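Local coordinates for uncharacterized protein BF1531 (Bacteroides fragilis, PDB 3SLR) that is of unknown function but binds magnesium in a HAD-type phosphatase domain and may hydrolyse ester bonds, at residues T259-Q262 with E263-K266; T134-G137 with S138-T141. All blocks are in the same frame, centred on the assembly; numbering follows the deposited sequence.

In the fold
From the N terminus the chain builds a five-stranded parallel sheet with helices, the part matching the FkbH N-terminal family, and then a second parallel sheet of four strands that carries the magnesium site. Contact 2 comes first, a compact turn in the connection between strand 122-126 and helix 147-164. Contact 1 follows much later, within helix 255-270, which joins strands 224-227 and 274-280; its side chains pack on helix 363-368 and strand 224-227. Each is made by consecutive residues, so neither closes a long loop. They occur in series, neither crossing nor nesting. The centres of contact 1 and contact 2 are 36 Å apart, and their nearest atoms about 26 Å.

Contact 1: residues T259-Q262 with E263-K266; sequences TEFQ and EWVK
Residues Thr259-Gln262 run straight on into Glu263-Lys266 as two turns of one alpha-helix, and four successive i to i+4 backbone bonds establish this. Glu263 N donates to Thr259 O at 3.0 Å, and Lys266 N reaches Gln262 O at 2.9 Å; Trp264 to Glu260 and Val265 to Phe261 supply the middle pair. On one side the Phe261 and Trp264 rings meet obliquely, CE1 of Phe261 lying 3.8 Å from CE3 of Trp264. Both have CG anti to the backbone N (chi1 176° and -177°), which sends both rings in similar directions, leaning toward the C-terminal end of the helix. Val265 CG2 sits over one face of the Phe261 ring, displaced toward its rim, 4.2 Å from CZ of Phe261. Elsewhere on the helix, the partly exposed Glu263 has CG beside its own N (chi1 -69°), which turns the extended chain back along the preceding turn: its OE2 lies 3.5 Å from Thr259 CG2, while its OE1 is 3.6 Å from Glu260 CA. The amide of Gln262 is buried and gripped at both ends, NE2 by Ile233 O and OE1 by the N atoms of Val297 and Leu298. Leu364 and Leu367 of helix 363-368 pack against both rings, and Val265 touches strand 224-227. This is the helix of a beta-alpha-beta crossover in a HAD-like domain; the side chain of Phe261 is about 10 Å from a bound magnesium ion.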
loop_
_atom_site.group_PDB
_atom_site.type_symbol
_atom_site.label_atom_id
_atom_site.label_comp_id
_atom_site.label_asym_id
_atom_site.label_seq_id
_atom_site.Cartn_x
_atom_site.Cartn_y
_atom_site.Cartn_z
ATOM N N THR A 259 -6.755 17.332 12.990
ATOM C CA THR A 259 -7.947 17.423 12.148
ATOM C C THR A 259 -7.780 16.581 10.880
ATOM O O THR A 259 -8.671 15.808 10.513
ATOM C CB THR A 259 -8.242 18.894 11.739
ATOM O OG1 THR A 259 -8.776 19.589 12.865
ATOM C CG2 THR A 259 -9.262 18.955 10.606
ATOM N N GLU A 260 -6.645 16.748 10.208
ATOM C CA GLU A 260 -6.396 16.031 8.956
ATOM C C GLU A 260 -6.219 14.529 9.178
ATOM O O GLU A 260 -6.611 13.722 8.340
ATOM C CB GLU A 260 -5.220 16.658 8.201
ATOM C CG GLU A 260 -5.524 18.113 7.825
ATOM C CD GLU A 260 -4.389 18.834 7.127
ATOM O OE1 GLU A 260 -3.275 18.282 7.034
ATOM O OE2 GLU A 260 -4.625 19.983 6.685
ATOM N N PHE A 261 -5.625 14.162 10.310
ATOM C CA PHE A 261 -5.530 12.761 10.710
ATOM C C PHE A 261 -6.906 12.156 10.998
ATOM O O PHE A 261 -7.189 11.024 10.589
ATOM C CB PHE A 261 -4.598 12.605 11.922
ATOM C CG PHE A 261 -4.528 11.191 12.458
ATOM C CD1 PHE A 261 -4.195 10.134 11.624
ATOM C CD2 PHE A 261 -4.773 10.930 13.792
ATOM C CE1 PHE A 261 -4.124 8.840 12.113
ATOM C CE2 PHE A 261 -4.713 9.634 14.290
ATOM C CZ PHE A 261 -4.385 8.590 13.447
ATOM N N GLN A 262 -7.765 12.896 11.697
ATOM C CA GLN A 262 -9.133 12.420 11.939
ATOM C C GLN A 262 -9.896 12.266 10.629
ATOM O O GLN A 262 -10.726 11.379 10.499
ATOM C CB GLN A 262 -9.903 13.360 12.863
ATOM C CG GLN A 262 -9.514 13.250 14.317
ATOM C CD GLN A 262 -10.463 14.008 15.222
ATOM O OE1 GLN A 262 -11.658 14.140 14.926
ATOM N NE2 GLN A 262 -9.941 14.493 16.337
ATOM N N GLU A 263 -9.610 13.128 9.651
ATOM C CA GLU A 263 -10.262 13.016 8.344
ATOM C C GLU A 263 -9.881 11.716 7.616
ATOM O O GLU A 263 -10.689 11.144 6.889
ATOM C CB GLU A 263 -9.941 14.244 7.481
ATOM C CG GLU A 263 -10.610 15.498 8.014
ATOM C CD GLU A 263 -10.088 16.781 7.384
ATOM O OE1 GLU A 263 -9.054 16.738 6.676
ATOM O OE2 GLU A 263 -10.713 17.841 7.624
ATOM N N TRP A 264 -8.642 11.279 7.801
ATOM C CA TRP A 264 -8.183 10.002 7.267
ATOM C C TRP A 264 -8.947 8.858 7.947
ATOM O O TRP A 264 -9.398 7.921 7.292
ATOM C CB TRP A 264 -6.674 9.872 7.510
ATOM C CG TRP A 264 -6.025 8.623 6.957
ATOM C CD1 TRP A 264 -5.697 8.378 5.651
ATOM C CD2 TRP A 264 -5.599 7.475 7.698
ATOM N NE1 TRP A 264 -5.107 7.143 5.537
ATOM C CE2 TRP A 264 -5.034 6.567 6.775
ATOM C CE3 TRP A 264 -5.648 7.122 9.052
ATOM C CZ2 TRP A 264 -4.512 5.335 7.163
ATOM C CZ3 TRP A 264 -5.128 5.892 9.434
ATOM C CH2 TRP A 264 -4.571 5.012 8.492
ATOM N N VAL A 265 -9.100 8.948 9.262
ATOM C CA VAL A 265 -9.824 7.911 10.005
ATOM C C VAL A 265 -11.273 7.854 9.522
ATOM O O VAL A 265 -11.844 6.773 9.334
ATOM C CB VAL A 265 -9.744 8.148 11.509
ATOM C CG1 VAL A 265 -10.628 7.135 12.280
ATOM C CG2 VAL A 265 -8.284 8.056 11.966
ATOM N N LYS A 266 -11.852 9.027 9.309
ATOM C CA LYS A 266 -13.214 9.138 8.806
ATOM C C LYS A 266 -13.377 8.414 7.471
ATOM O O LYS A 266 -14.389 7.748 7.243
ATOM C CB LYS A 266 -13.592 10.618 8.655
ATOM C CG LYS A 266 -14.995 10.847 8.102
ATOM C CD LYS A 266 -15.322 12.345 8.064
ATOM C CE LYS A 266 -16.819 12.589 7.934
ATOM N NZ LYS A 266 -17.206 12.928 6.541
#

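Contact 2: residues T134-G137 with S138-T141; sequences TIWG and SYAT
Trp136 and Gly137 meet Tyr139 and Ala140 where an irregular loop tightens into a 3-10 turn. The close-packed part lies around the backbone of Ala140. Its N donates to Gly137 O at 3.2 Å in a nearly straight bond (N-H...O 166°), although the donor stands well above the carbonyl plane. One residue earlier, Tyr139 N reaches Trp136 O at 3.4 Å, a weak and bent bond. The CB of Trp136 presses on the same spot, 3.5 Å from Ala140 N and 4.0 Å from Ala140 CB, and the CB of Tyr139 lies 3.2 Å from Trp136 O. Gly137 makes the change of direction with a positive phi of 65°, a backbone conformation that glycine adopts readily. Ala140 is the buried residue of the group.

Outward from this centre the packing becomes sparse. The indole and the phenol cross obliquely and approach through little more than Trp136 CE3 and Tyr139 CD2, 4.1 Å apart, with no stacking. Trp136 places CG beside its own N (chi1 -57°), which carries the ring past CA of Ala140 to touch Val143 and Ser146. Trp136, Ser138 and Tyr139 are all exposed. A hydrogen bond from Ser146 OG to Ala140 O ties the turn to the loop that follows. The i to i+3 pattern, continued by Thr141 N to Ser138 O at 3.3 Å, is that of a 3-10 helix, here a surface turn between strand 122-126 and helix 147-164, far from the magnesium site.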
loop_
_atom_site.group_PDB
_atom_site.type_symbol
_atom_site.label_atom_id
_atom_site.label_comp_id
_atom_site.label_asym_id
_atom_site.label_seq_id
_atom_site.Cartn_x
_atom_site.Cartn_y
_atom_site.Cartn_z
ATOM N N THR A 134 10.565 16.748 -20.228
ATOM C CA THR A 134 10.721 18.180 -20.511
ATOM C C THR A 134 11.012 18.536 -21.970
ATOM O O THR A 134 11.526 19.617 -22.246
ATOM C CB THR A 134 11.794 18.861 -19.616
ATOM O OG1 THR A 134 13.109 18.476 -20.042
ATOM C CG2 THR A 134 11.573 18.517 -18.131
ATOM N N ILE A 135 10.679 17.639 -22.894
ATOM C CA ILE A 135 10.834 17.910 -24.325
ATOM C C ILE A 135 10.010 19.132 -24.764
ATOM O O ILE A 135 10.451 19.932 -25.608
ATOM C CB ILE A 135 10.448 16.666 -25.141
ATOM C CG1 ILE A 135 11.525 15.584 -24.969
ATOM C CG2 ILE A 135 10.251 17.008 -26.624
ATOM C CD1 ILE A 135 12.851 15.946 -25.620
ATOM N N TRP A 136 8.820 19.270 -24.180
ATOM C CA TRP A 136 7.938 20.407 -24.449
ATOM C C TRP A 136 7.800 21.360 -23.274
ATOM O O TRP A 136 7.081 22.350 -23.371
ATOM C CB TRP A 136 6.523 19.922 -24.793
ATOM C CG TRP A 136 6.441 18.988 -25.943
ATOM C CD1 TRP A 136 6.570 17.627 -25.906
ATOM C CD2 TRP A 136 6.191 19.330 -27.312
ATOM N NE1 TRP A 136 6.418 17.109 -27.166
ATOM C CE2 TRP A 136 6.182 18.132 -28.046
ATOM C CE3 TRP A 136 5.964 20.536 -27.984
ATOM C CZ2 TRP A 136 5.971 18.098 -29.426
ATOM C CZ3 TRP A 136 5.742 20.500 -29.354
ATOM C CH2 TRP A 136 5.750 19.290 -30.055
ATOM N N GLY A 137 8.459 21.068 -22.164
ATOM C CA GLY A 137 8.098 21.720 -20.914
ATOM C C GLY A 137 6.687 21.327 -20.479
ATOM O O GLY A 137 6.177 20.265 -20.858
ATOM N N SER A 138 6.047 22.186 -19.685
ATOM C CA SER A 138 4.675 21.951 -19.273
ATOM C C SER A 138 3.727 21.916 -20.465
ATOM O O SER A 138 2.626 21.382 -20.365
ATOM C CB SER A 138 4.213 23.048 -18.302
ATOM O OG SER A 138 4.913 22.960 -17.075
ATOM N N TYR A 139 4.146 22.518 -21.578
ATOM C CA TYR A 139 3.317 22.571 -22.783
ATOM C C TYR A 139 2.965 21.165 -23.277
ATOM O O TYR A 139 2.051 20.994 -24.092
ATOM C CB TYR A 139 4.036 23.357 -23.888
ATOM C CG TYR A 139 3.154 23.720 -25.064
ATOM C CD1 TYR A 139 2.345 24.855 -25.019
ATOM C CD2 TYR A 139 3.138 22.943 -26.220
ATOM C CE1 TYR A 139 1.541 25.209 -26.096
ATOM C CE2 TYR A 139 2.328 23.285 -27.304
ATOM C CZ TYR A 139 1.534 24.422 -27.229
ATOM O OH TYR A 139 0.729 24.775 -28.289
ATOM N N ALA A 140 3.672 20.155 -22.779
ATOM C CA ALA A 140 3.378 18.770 -23.170
ATOM C C ALA A 140 1.895 18.401 -23.033
ATOM O O ALA A 140 1.401 17.532 -23.754
ATOM C CB ALA A 140 4.235 17.786 -22.383
ATOM N N THR A 141 1.187 19.032 -22.100
ATOM C CA THR A 141 -0.214 18.657 -21.875
ATOM C C THR A 141 -1.106 18.969 -23.082
ATOM O O THR A 141 -2.178 18.386 -23.232
ATOM C CB THR A 141 -0.826 19.342 -20.629
ATOM O OG1 THR A 141 -0.974 20.749 -20.875
ATOM C CG2 THR A 141 0.048 19.128 -19.399
#